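Glutamate racemase (Bacillus anthracis, PDB 2DWU) is an alpha/beta enzyme of the Asp/Glu/hydantoin racemase family, modelled here as a dimer with D-glutamic acid and a potassium ion bound. Local coordinates at residues His5-Ser15 and Phe68-Cys77; Pro31-Glu42 and Asn232-Gly243. One frame throughout, in Å; residues are numbered along the deposited sequence.

Contact 1: His5-Ser15 and Phe68-Cys77. With DGL (D-glutamic acid), chain H.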
loop_
_atom_site.group_PDB
_atom_site.type_symbol
_atom_site.label_atom_id
_atom_site.label_comp_id
_atom_site.label_asym_id
_atom_site.label_seq_id
_atom_site.Cartn_x
_atom_site.Cartn_y
_atom_site.Cartn_z
ATOM N N HIS B 5 20.037 8.679 -12.137
ATOM C CA HIS B 5 18.727 9.070 -11.541
ATOM C C HIS B 5 18.816 9.979 -10.327
ATOM O O HIS B 5 17.775 10.392 -9.823
ATOM C CB HIS B 5 17.918 7.830 -11.121
ATOM C CG HIS B 5 17.082 7.249 -12.217
ATOM N ND1 HIS B 5 16.119 7.977 -12.883
ATOM C CD2 HIS B 5 17.073 6.014 -12.773
ATOM C CE1 HIS B 5 15.555 7.216 -13.804
ATOM N NE2 HIS B 5 16.116 6.019 -13.757
ATOM N N LYS B 6 20.017 10.296 -9.837
ATOM C CA LYS B 6 20.091 11.143 -8.648
ATOM C C LYS B 6 19.489 12.551 -8.784
ATOM O O LYS B 6 19.125 13.170 -7.776
ATOM C CB LYS B 6 21.526 11.219 -8.104
ATOM C CG LYS B 6 22.500 12.148 -8.801
ATOM C CD LYS B 6 23.809 12.133 -8.007
ATOM C CE LYS B 6 24.787 13.207 -8.450
ATOM N NZ LYS B 6 25.906 13.345 -7.470
ATOM N N HIS B 7 19.367 13.060 -10.005
ATOM C CA HIS B 7 18.770 14.378 -10.195
ATOM C C HIS B 7 17.403 14.273 -10.867
ATOM O O HIS B 7 16.779 15.280 -11.163
ATOM C CB HIS B 7 19.676 15.282 -11.046
ATOM C CG HIS B 7 21.050 15.438 -10.481
ATOM N ND1 HIS B 7 21.277 15.967 -9.228
ATOM C CD2 HIS B 7 22.262 15.066 -10.961
ATOM C CE1 HIS B 7 22.570 15.905 -8.956
ATOM N NE2 HIS B 7 23.189 15.364 -9.993
ATOM N N SER B 8 16.935 13.053 -11.099
ATOM C CA SER B 8 15.644 12.887 -11.760
ATOM C C SER B 8 14.472 13.250 -10.852
ATOM O O SER B 8 14.555 13.143 -9.634
ATOM C CB SER B 8 15.490 11.458 -12.282
ATOM O OG SER B 8 15.629 10.508 -11.248
ATOM N N VAL B 9 13.383 13.682 -11.474
ATOM C CA VAL B 9 12.188 14.103 -10.764
ATOM C C VAL B 9 10.964 13.252 -11.049
ATOM O O VAL B 9 10.950 12.453 -11.966
ATOM C CB VAL B 9 11.833 15.553 -11.147
ATOM C CG1 VAL B 9 13.059 16.455 -10.935
ATOM C CG2 VAL B 9 11.391 15.613 -12.608
ATOM N N ILE B 10 9.957 13.431 -10.208
ATOM C CA ILE B 10 8.686 12.741 -10.400
ATOM C C ILE B 10 7.792 13.736 -11.151
ATOM O O ILE B 10 7.492 14.809 -10.624
ATOM C CB ILE B 10 7.985 12.441 -9.047
ATOM C CG1 ILE B 10 8.902 11.625 -8.120
ATOM C CG2 ILE B 10 6.669 11.752 -9.304
ATOM C CD1 ILE B 10 9.293 10.303 -8.666
ATOM N N GLY B 11 7.365 13.386 -12.363
ATOM C CA GLY B 11 6.459 14.273 -13.089
ATOM C C GLY B 11 5.050 13.997 -12.575
ATOM O O GLY B 11 4.716 12.840 -12.343
ATOM N N VAL B 12 4.258 15.043 -12.350
ATOM C CA VAL B 12 2.866 14.866 -11.881
ATOM C C VAL B 12 1.974 15.710 -12.784
ATOM O O VAL B 12 2.239 16.906 -12.972
ATOM C CB VAL B 12 2.690 15.339 -10.403
ATOM C CG1 VAL B 12 1.239 15.097 -9.943
ATOM C CG2 VAL B 12 3.656 14.589 -9.477
ATOM N N LEU B 13 0.943 15.105 -13.375
ATOM C CA LEU B 13 0.045 15.895 -14.216
ATOM C C LEU B 13 -1.395 15.776 -13.714
ATOM O O LEU B 13 -1.802 14.758 -13.129
ATOM C CB LEU B 13 0.173 15.503 -15.703
ATOM C CG LEU B 13 -0.177 14.087 -16.161
ATOM C CD1 LEU B 13 -1.725 13.903 -16.253
ATOM C CD2 LEU B 13 0.436 13.858 -17.561
ATOM N N ASP B 14 -2.143 16.849 -13.921
ATOM C CA ASP B 14 -3.521 16.911 -13.462
ATOM C C ASP B 14 -4.258 17.907 -14.332
ATOM O O ASP B 14 -3.644 18.671 -15.061
ATOM C CB ASP B 14 -3.546 17.385 -12.002
ATOM C CG ASP B 14 -4.969 17.467 -11.456
ATOM O OD1 ASP B 14 -5.694 16.449 -11.549
ATOM O OD2 ASP B 14 -5.384 18.533 -10.956
ATOM N N SER B 15 -5.578 17.903 -14.249
ATOM C CA SER B 15 -6.355 18.855 -15.005
ATOM C C SER B 15 -6.286 20.267 -14.412
ATOM O O SER B 15 -6.656 21.219 -15.096
ATOM C CB SER B 15 -7.814 18.401 -15.055
ATOM O OG SER B 15 -8.425 18.475 -13.769
ATOM N N PHE B 68 11.943 17.772 -18.660
ATOM C CA PHE B 68 12.629 17.547 -17.390
ATOM C C PHE B 68 13.121 16.117 -17.292
ATOM O O PHE B 68 12.630 15.229 -17.999
ATOM C CB PHE B 68 11.684 17.809 -16.213
ATOM C CG PHE B 68 11.114 19.186 -16.192
ATOM C CD1 PHE B 68 9.954 19.476 -16.893
ATOM C CD2 PHE B 68 11.733 20.200 -15.467
ATOM C CE1 PHE B 68 9.412 20.752 -16.873
ATOM C CE2 PHE B 68 11.200 21.484 -15.438
ATOM C CZ PHE B 68 10.028 21.757 -16.147
ATOM N N PRO B 69 14.123 15.864 -16.424
ATOM C CA PRO B 69 14.602 14.483 -16.313
ATOM C C PRO B 69 13.639 13.636 -15.475
ATOM O O PRO B 69 13.811 13.530 -14.270
ATOM C CB PRO B 69 15.962 14.636 -15.634
ATOM C CG PRO B 69 15.772 15.840 -14.756
ATOM C CD PRO B 69 14.898 16.786 -15.573
ATOM N N LEU B 70 12.642 13.025 -16.113
ATOM C CA LEU B 70 11.666 12.221 -15.372
ATOM C C LEU B 70 12.113 10.817 -15.018
ATOM O O LEU B 70 12.622 10.083 -15.877
ATOM C CB LEU B 70 10.362 12.072 -16.179
ATOM C CG LEU B 70 9.737 13.349 -16.738
ATOM C CD1 LEU B 70 8.457 13.024 -17.529
ATOM C CD2 LEU B 70 9.440 14.291 -15.588
ATOM N N LYS B 71 11.902 10.422 -13.770
ATOM C CA LYS B 71 12.216 9.055 -13.376
ATOM C C LYS B 71 10.905 8.268 -13.357
ATOM O O LYS B 71 10.900 7.047 -13.454
ATOM C CB LYS B 71 12.903 8.983 -11.992
ATOM C CG LYS B 71 12.028 9.275 -10.782
ATOM C CD LYS B 71 12.641 8.749 -9.435
ATOM C CE LYS B 71 13.898 9.484 -9.011
ATOM N NZ LYS B 71 14.308 9.136 -7.615
ATOM N N ALA B 72 9.786 8.990 -13.256
ATOM C CA ALA B 72 8.460 8.370 -13.221
ATOM C C ALA B 72 7.411 9.447 -13.474
ATOM O O ALA B 72 7.682 10.626 -13.291
ATOM C CB ALA B 72 8.213 7.718 -11.842
ATOM N N LEU B 73 6.212 9.027 -13.885
ATOM C CA LEU B 73 5.112 9.937 -14.157
ATOM C C LEU B 73 3.904 9.509 -13.326
ATOM O O LEU B 73 3.548 8.330 -13.304
ATOM C CB LEU B 73 4.730 9.880 -15.652
ATOM C CG LEU B 73 3.455 10.672 -16.004
ATOM C CD1 LEU B 73 3.656 12.174 -15.713
ATOM C CD2 LEU B 73 3.134 10.432 -17.471
ATOM N N VAL B 74 3.292 10.470 -12.639
ATOM C CA VAL B 74 2.063 10.195 -11.871
ATOM C C VAL B 74 0.920 10.968 -12.542
ATOM O O VAL B 74 1.007 12.192 -12.760
ATOM C CB VAL B 74 2.179 10.669 -10.413
ATOM C CG1 VAL B 74 0.817 10.505 -9.688
ATOM C CG2 VAL B 74 3.252 9.842 -9.690
ATOM N N VAL B 75 -0.137 10.235 -12.894
ATOM C CA VAL B 75 -1.338 10.841 -13.481
ATOM C C VAL B 75 -2.197 11.021 -12.242
ATOM O O VAL B 75 -2.842 10.108 -11.752
ATOM C CB VAL B 75 -2.029 9.890 -14.491
ATOM C CG1 VAL B 75 -3.294 10.573 -15.074
ATOM C CG2 VAL B 75 -1.076 9.597 -15.609
ATOM N N ALA B 76 -2.147 12.229 -11.712
ATOM C CA ALA B 76 -2.855 12.543 -10.484
ATOM C C ALA B 76 -4.368 12.688 -10.638
ATOM O O ALA B 76 -5.125 12.570 -9.653
ATOM C CB ALA B 76 -2.264 13.834 -9.889
ATOM N N CYS B 77 -4.795 12.969 -11.859
ATOM C CA CYS B 77 -6.210 13.182 -12.177
ATOM C C CYS B 77 -6.901 11.850 -12.468
ATOM O O CYS B 77 -6.464 11.128 -13.352
ATOM C CB CYS B 77 -6.282 14.086 -13.411
ATOM S SG CYS B 77 -7.938 14.438 -14.000
HETATM N N DGL H . -8.924 16.220 -11.355
HETATM C CA DGL H . -10.260 15.690 -11.774
HETATM C C DGL H . -10.406 14.272 -11.345
HETATM O O DGL H . -11.257 13.531 -11.822
HETATM C CB DGL H . -11.386 16.545 -11.152
HETATM C CG DGL H . -11.495 17.848 -11.980
HETATM C CD DGL H . -11.858 17.688 -13.399
HETATM O OE1 DGL H . -12.978 17.353 -13.786
HETATM O OE2 DGL H . -10.894 17.911 -14.262
HETATM O OXT DGL H . -9.575 13.838 -10.438
#
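Ser15 OG, beside Cys77 SG, donates to OE2 of the D-glutamic acid over 2.6 Å and takes a weak bond from the ligand N. Cys77 SG itself lies 3.3 Å from that ligand N. Cys77, the N-cap of helix 78-91, holds CB 3.1 Å from Asp14 OD1, an oxygen that also takes a weak bond from the ligand N. Asp14 OD2 accepts from Gly16 N and Gly19 N, fixing the rotation of the carboxylate. Strands 9-14 and 70-75 are neighbours in the parallel six-stranded sheet, and, as is usual in alpha/beta folds, the ligand sits at the C-terminal ends of the strands. Within the ladder Val74 N donates to Gly11 O over 2.8 Å, with the C-H of Leu73 CA beside it as a weaker contact. Lacking a side chain, Gly11 lets Leu70 lay its CD2 branch 3.9 Å from Gly11 CA. On the opposite face of the sheet, Val12 CG1 touches Ala76 CB at 3.7 Å. Lys71 places CG between its backbone N and carbonyl carbon (chi1 72°), against Ile10 CD1 at 3.6 Å. Farther out the chain bends at chi3 (68°), and NZ meets Glu33 OE1 in a salt bridge and Ile228 O in a hydrogen bond.

Contact 2: Pro31-Glu42 and Asn232-Gly243. With K (potassium ion), chain G.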
loop_
_atom_site.group_PDB
_atom_site.type_symbol
_atom_site.label_atom_id
_atom_site.label_comp_id
_atom_site.label_asym_id
_atom_site.label_seq_id
_atom_site.Cartn_x
_atom_site.Cartn_y
_atom_site.Cartn_z
ATOM N N PRO B 31 9.554 12.095 1.034
ATOM C CA PRO B 31 10.195 13.396 1.239
ATOM C C PRO B 31 11.531 13.637 0.596
ATOM O O PRO B 31 12.001 14.771 0.636
ATOM C CB PRO B 31 10.250 13.536 2.760
ATOM C CG PRO B 31 10.428 12.100 3.215
ATOM C CD PRO B 31 9.508 11.306 2.275
ATOM N N LYS B 32 12.164 12.625 0.021
ATOM C CA LYS B 32 13.442 12.869 -0.660
ATOM C C LYS B 32 13.280 13.039 -2.175
ATOM O O LYS B 32 14.237 13.371 -2.866
ATOM C CB LYS B 32 14.434 11.735 -0.395
ATOM C CG LYS B 32 14.662 11.487 1.077
ATOM C CD LYS B 32 15.692 10.434 1.297
ATOM C CE LYS B 32 15.787 10.063 2.762
ATOM N NZ LYS B 32 16.893 9.060 2.972
ATOM N N GLU B 33 12.066 12.823 -2.692
ATOM C CA GLU B 33 11.814 12.974 -4.123
ATOM C C GLU B 33 11.477 14.421 -4.498
ATOM O O GLU B 33 10.991 15.200 -3.660
ATOM C CB GLU B 33 10.641 12.081 -4.552
ATOM C CG GLU B 33 10.829 10.589 -4.285
ATOM C CD GLU B 33 11.954 9.953 -5.086
ATOM O OE1 GLU B 33 12.272 10.446 -6.192
ATOM O OE2 GLU B 33 12.532 8.936 -4.613
ATOM N N SER B 34 11.749 14.775 -5.751
ATOM C CA SER B 34 11.479 16.118 -6.269
ATOM C C SER B 34 10.296 16.115 -7.231
ATOM O O SER B 34 10.276 15.371 -8.215
ATOM C CB SER B 34 12.711 16.666 -6.994
ATOM O OG SER B 34 12.395 17.888 -7.627
ATOM N N ILE B 35 9.327 16.974 -6.953
ATOM C CA ILE B 35 8.121 17.071 -7.759
ATOM C C ILE B 35 8.146 18.154 -8.836
ATOM O O ILE B 35 8.571 19.288 -8.593
ATOM C CB ILE B 35 6.883 17.327 -6.841
ATOM C CG1 ILE B 35 6.555 16.055 -6.050
ATOM C CG2 ILE B 35 5.685 17.796 -7.666
ATOM C CD1 ILE B 35 5.383 16.228 -5.144
ATOM N N CYS B 36 7.700 17.780 -10.033
ATOM C CA CYS B 36 7.562 18.709 -11.163
ATOM C C CYS B 36 6.106 18.473 -11.564
ATOM O O CYS B 36 5.779 17.448 -12.158
ATOM C CB CYS B 36 8.472 18.334 -12.324
ATOM S SG CYS B 36 8.360 19.524 -13.667
ATOM N N TYR B 37 5.257 19.432 -11.223
ATOM C CA TYR B 37 3.814 19.338 -11.442
ATOM C C TYR B 37 3.245 20.248 -12.496
ATOM O O TYR B 37 3.643 21.398 -12.574
ATOM C CB TYR B 37 3.156 19.711 -10.108
ATOM C CG TYR B 37 1.645 19.646 -10.037
ATOM C CD1 TYR B 37 1.010 18.602 -9.347
ATOM C CD2 TYR B 37 0.859 20.648 -10.589
ATOM C CE1 TYR B 37 -0.394 18.572 -9.202
ATOM C CE2 TYR B 37 -0.565 20.625 -10.457
ATOM C CZ TYR B 37 -1.166 19.576 -9.752
ATOM O OH TYR B 37 -2.543 19.555 -9.566
ATOM N N ILE B 38 2.314 19.734 -13.298
ATOM C CA ILE B 38 1.649 20.560 -14.303
ATOM C C ILE B 38 0.135 20.377 -14.149
ATOM O O ILE B 38 -0.356 19.233 -14.110
ATOM C CB ILE B 38 2.072 20.187 -15.775
ATOM C CG1 ILE B 38 1.148 20.903 -16.776
ATOM C CG2 ILE B 38 2.025 18.679 -16.009
ATOM C CD1 ILE B 38 1.218 22.428 -16.706
ATOM N N GLY B 39 -0.580 21.495 -14.015
ATOM C CA GLY B 39 -2.039 21.458 -13.903
ATOM C C GLY B 39 -2.595 22.236 -15.076
ATOM O O GLY B 39 -2.194 23.395 -15.304
ATOM N N ASP B 40 -3.506 21.624 -15.837
ATOM C CA ASP B 40 -4.069 22.280 -17.032
ATOM C C ASP B 40 -5.310 23.102 -16.695
ATOM O O ASP B 40 -6.375 22.927 -17.306
ATOM C CB ASP B 40 -4.404 21.202 -18.065
ATOM C CG ASP B 40 -4.704 21.759 -19.468
ATOM O OD1 ASP B 40 -4.405 22.941 -19.727
ATOM O OD2 ASP B 40 -5.226 20.977 -20.310
ATOM N N ASN B 41 -5.169 24.038 -15.761
ATOM C CA ASN B 41 -6.319 24.816 -15.335
ATOM C C ASN B 41 -7.103 25.510 -16.444
ATOM O O ASN B 41 -8.326 25.672 -16.336
ATOM C CB ASN B 41 -5.898 25.849 -14.295
ATOM C CG ASN B 41 -5.367 25.205 -13.046
ATOM O OD1 ASN B 41 -4.217 24.760 -13.003
ATOM N ND2 ASN B 41 -6.207 25.127 -12.024
ATOM N N GLU B 42 -6.418 25.928 -17.495
ATOM C CA GLU B 42 -7.128 26.596 -18.587
ATOM C C GLU B 42 -8.197 25.711 -19.242
ATOM O O GLU B 42 -9.182 26.225 -19.798
ATOM C CB GLU B 42 -6.129 27.069 -19.642
ATOM C CG GLU B 42 -6.779 27.878 -20.767
ATOM C CD GLU B 42 -5.764 28.702 -21.550
ATOM O OE1 GLU B 42 -5.541 29.881 -21.181
ATOM O OE2 GLU B 42 -5.180 28.166 -22.520
ATOM N N ASN B 232 17.967 12.621 -1.697
ATOM C CA ASN B 232 18.017 14.068 -1.450
ATOM C C ASN B 232 17.349 14.458 -0.119
ATOM O O ASN B 232 16.145 14.277 0.048
ATOM C CB ASN B 232 17.302 14.742 -2.628
ATOM C CG ASN B 232 17.541 16.232 -2.700
ATOM O OD1 ASN B 232 17.863 16.881 -1.689
ATOM N ND2 ASN B 232 17.330 16.799 -3.894
ATOM N N LEU B 233 18.134 15.033 0.796
ATOM C CA LEU B 233 17.646 15.428 2.121
ATOM C C LEU B 233 16.853 16.727 2.179
ATOM O O LEU B 233 16.261 17.053 3.214
ATOM C CB LEU B 233 18.819 15.502 3.109
ATOM C CG LEU B 233 19.641 14.214 3.232
ATOM C CD1 LEU B 233 20.762 14.425 4.241
ATOM C CD2 LEU B 233 18.747 13.046 3.657
ATOM N N ASN B 234 16.871 17.490 1.090
ATOM C CA ASN B 234 16.095 18.722 1.006
ATOM C C ASN B 234 15.769 19.111 -0.430
ATOM O O ASN B 234 16.339 20.061 -0.992
ATOM C CB ASN B 234 16.852 19.856 1.710
ATOM C CG ASN B 234 18.214 20.132 1.081
ATOM O OD1 ASN B 234 18.982 19.208 0.789
ATOM N ND2 ASN B 234 18.526 21.414 0.882
ATOM N N PRO B 235 14.853 18.366 -1.069
ATOM C CA PRO B 235 14.481 18.678 -2.449
ATOM C C PRO B 235 13.594 19.914 -2.531
ATOM O O PRO B 235 13.080 20.400 -1.515
ATOM C CB PRO B 235 13.720 17.431 -2.898
ATOM C CG PRO B 235 13.064 16.957 -1.612
ATOM C CD PRO B 235 14.210 17.115 -0.612
ATOM N N LYS B 236 13.449 20.420 -3.748
ATOM C CA LYS B 236 12.548 21.525 -4.017
ATOM C C LYS B 236 11.591 21.064 -5.096
ATOM O O LYS B 236 11.945 20.236 -5.946
ATOM C CB LYS B 236 13.314 22.760 -4.485
ATOM C CG LYS B 236 14.007 23.457 -3.347
ATOM C CD LYS B 236 14.403 24.855 -3.753
ATOM C CE LYS B 236 15.265 25.488 -2.692
ATOM N NZ LYS B 236 15.769 26.823 -3.120
ATOM N N HIS B 237 10.375 21.609 -5.066
ATOM C CA HIS B 237 9.341 21.224 -6.026
ATOM C C HIS B 237 8.956 22.397 -6.904
ATOM O O HIS B 237 9.040 23.554 -6.451
ATOM C CB HIS B 237 8.122 20.758 -5.233
ATOM C CG HIS B 237 8.484 19.767 -4.189
ATOM N ND1 HIS B 237 9.076 18.564 -4.500
ATOM C CD2 HIS B 237 8.477 19.850 -2.840
ATOM C CE1 HIS B 237 9.421 17.950 -3.385
ATOM N NE2 HIS B 237 9.069 18.710 -2.362
ATOM N N ARG B 238 8.529 22.100 -8.129
ATOM C CA ARG B 238 8.116 23.137 -9.072
ATOM C C ARG B 238 6.703 22.844 -9.541
ATOM O O ARG B 238 6.374 21.680 -9.865
ATOM C CB ARG B 238 9.026 23.160 -10.306
ATOM C CG ARG B 238 10.484 23.521 -10.058
ATOM C CD ARG B 238 10.658 24.986 -9.727
ATOM N NE ARG B 238 10.186 25.905 -10.779
ATOM C CZ ARG B 238 10.802 26.156 -11.934
ATOM N NH1 ARG B 238 11.953 25.559 -12.244
ATOM N NH2 ARG B 238 10.270 27.034 -12.781
ATOM N N PHE B 239 5.888 23.893 -9.619
ATOM C CA PHE B 239 4.505 23.736 -10.080
ATOM C C PHE B 239 4.271 24.639 -11.286
ATOM O O PHE B 239 4.780 25.771 -11.343
ATOM C CB PHE B 239 3.532 24.089 -8.958
ATOM C CG PHE B 239 3.616 23.159 -7.787
ATOM C CD1 PHE B 239 2.712 22.104 -7.662
ATOM C CD2 PHE B 239 4.613 23.317 -6.830
ATOM C CE1 PHE B 239 2.802 21.213 -6.592
ATOM C CE2 PHE B 239 4.719 22.426 -5.747
ATOM C CZ PHE B 239 3.799 21.365 -5.634
ATOM N N PHE B 240 3.525 24.129 -12.258
ATOM C CA PHE B 240 3.228 24.862 -13.479
ATOM C C PHE B 240 1.733 24.792 -13.766
ATOM O O PHE B 240 1.089 23.778 -13.479
ATOM C CB PHE B 240 4.002 24.242 -14.640
ATOM C CG PHE B 240 5.491 24.310 -14.484
ATOM C CD1 PHE B 240 6.186 25.465 -14.842
ATOM C CD2 PHE B 240 6.196 23.231 -13.969
ATOM C CE1 PHE B 240 7.571 25.543 -14.686
ATOM C CE2 PHE B 240 7.588 23.300 -13.804
ATOM C CZ PHE B 240 8.271 24.468 -14.169
ATOM N N THR B 241 1.183 25.860 -14.334
ATOM C CA THR B 241 -0.249 25.878 -14.646
ATOM C C THR B 241 -0.498 26.568 -15.970
ATOM O O THR B 241 0.271 27.448 -16.392
ATOM C CB THR B 241 -1.053 26.615 -13.567
ATOM O OG1 THR B 241 -2.442 26.618 -13.931
ATOM C CG2 THR B 241 -0.593 28.069 -13.447
ATOM N N THR B 242 -1.563 26.152 -16.647
ATOM C CA THR B 242 -1.903 26.774 -17.918
ATOM C C THR B 242 -2.897 27.905 -17.677
ATOM O O THR B 242 -3.213 28.663 -18.598
ATOM C CB THR B 242 -2.544 25.795 -18.900
ATOM O OG1 THR B 242 -3.667 25.162 -18.268
ATOM C CG2 THR B 242 -1.520 24.752 -19.391
ATOM N N GLY B 243 -3.400 28.017 -16.452
ATOM C CA GLY B 243 -4.334 29.083 -16.144
ATOM C C GLY B 243 -3.634 30.228 -15.450
ATOM O O GLY B 243 -2.434 30.416 -15.600
HETATM K K K G . -1.661 28.885 -21.076
HETATM O O HOH W 1 13.849 14.976 2.878
HETATM O O HOH W 2 9.730 16.845 -0.012
HETATM O O HOH W 3 -3.027 28.444 -24.010
HETATM O O HOH W 4 -2.053 26.356 -22.541
#
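With OG1 set between its backbone N and carbonyl carbon (chi1 54°), Thr242 faces Asp40, whose CG is anti to the amide nitrogen (chi1 -167°), and Thr242 OG1 donates over 2.8 Å to the anti lone pair of Asp40 OD1. The same hydroxyl accepts from Glu42 N at 3.0 Å, so it ties the ends of the two segments together twice. Asp40 OD2 turns to Tyr46 OH and to Arg43 in a salt bridge, which pins the carboxylate from its other oxygen. Further back along the strands, the Tyr37 and Phe239 rings lie obliquely, their planes at 44°, with Phe239 CD1 3.5 Å from Tyr37 CB; the Tyr37 hydroxyl is hydrogen-bonded to Gly16 O. On the other face of the sheet, Phe240 CZ lies 3.5 Å above the plane of the Arg238 guanidinium, toward its rim, while that group forms a salt bridge with Asp263. His237 is held in the plane of its ring at both nitrogens, ND1 accepting from Ile35 N at 2.9 Å and NE2 meeting a water that donates to Pro31 O. At the far end Lys32 NZ donates hydrogen bonds to His135 O, Glu136 O and Thr139 OG1 of the second subunit. Between the ends runs the ladder of a parallel beta sheet, and past the C-terminal ends of the strands Thr242 O binds potassium at 2.9 Å, in a site completed by Val265 O, Asp266 OD2 and two waters.

In the fold
From the N terminus the chain enters segment 5-15, passes through helix 20-29 and runs into segment 31-42, whose strand lies beside strand 9-14. After helix 51-65 it reaches segment 68-77, where contact 1 closes a loop of 52 residues. Contact 2 closes only at segment 232-243, after 189 residues that include the whole four-stranded sheet of the second domain. Because the four segments alternate along the chain, the two loops cross. In the six-stranded sheet their strands stand side by side, in the order 70-75, 9-14, 35-39, 238-241, so contact 2 brings the late chain back onto the first domain.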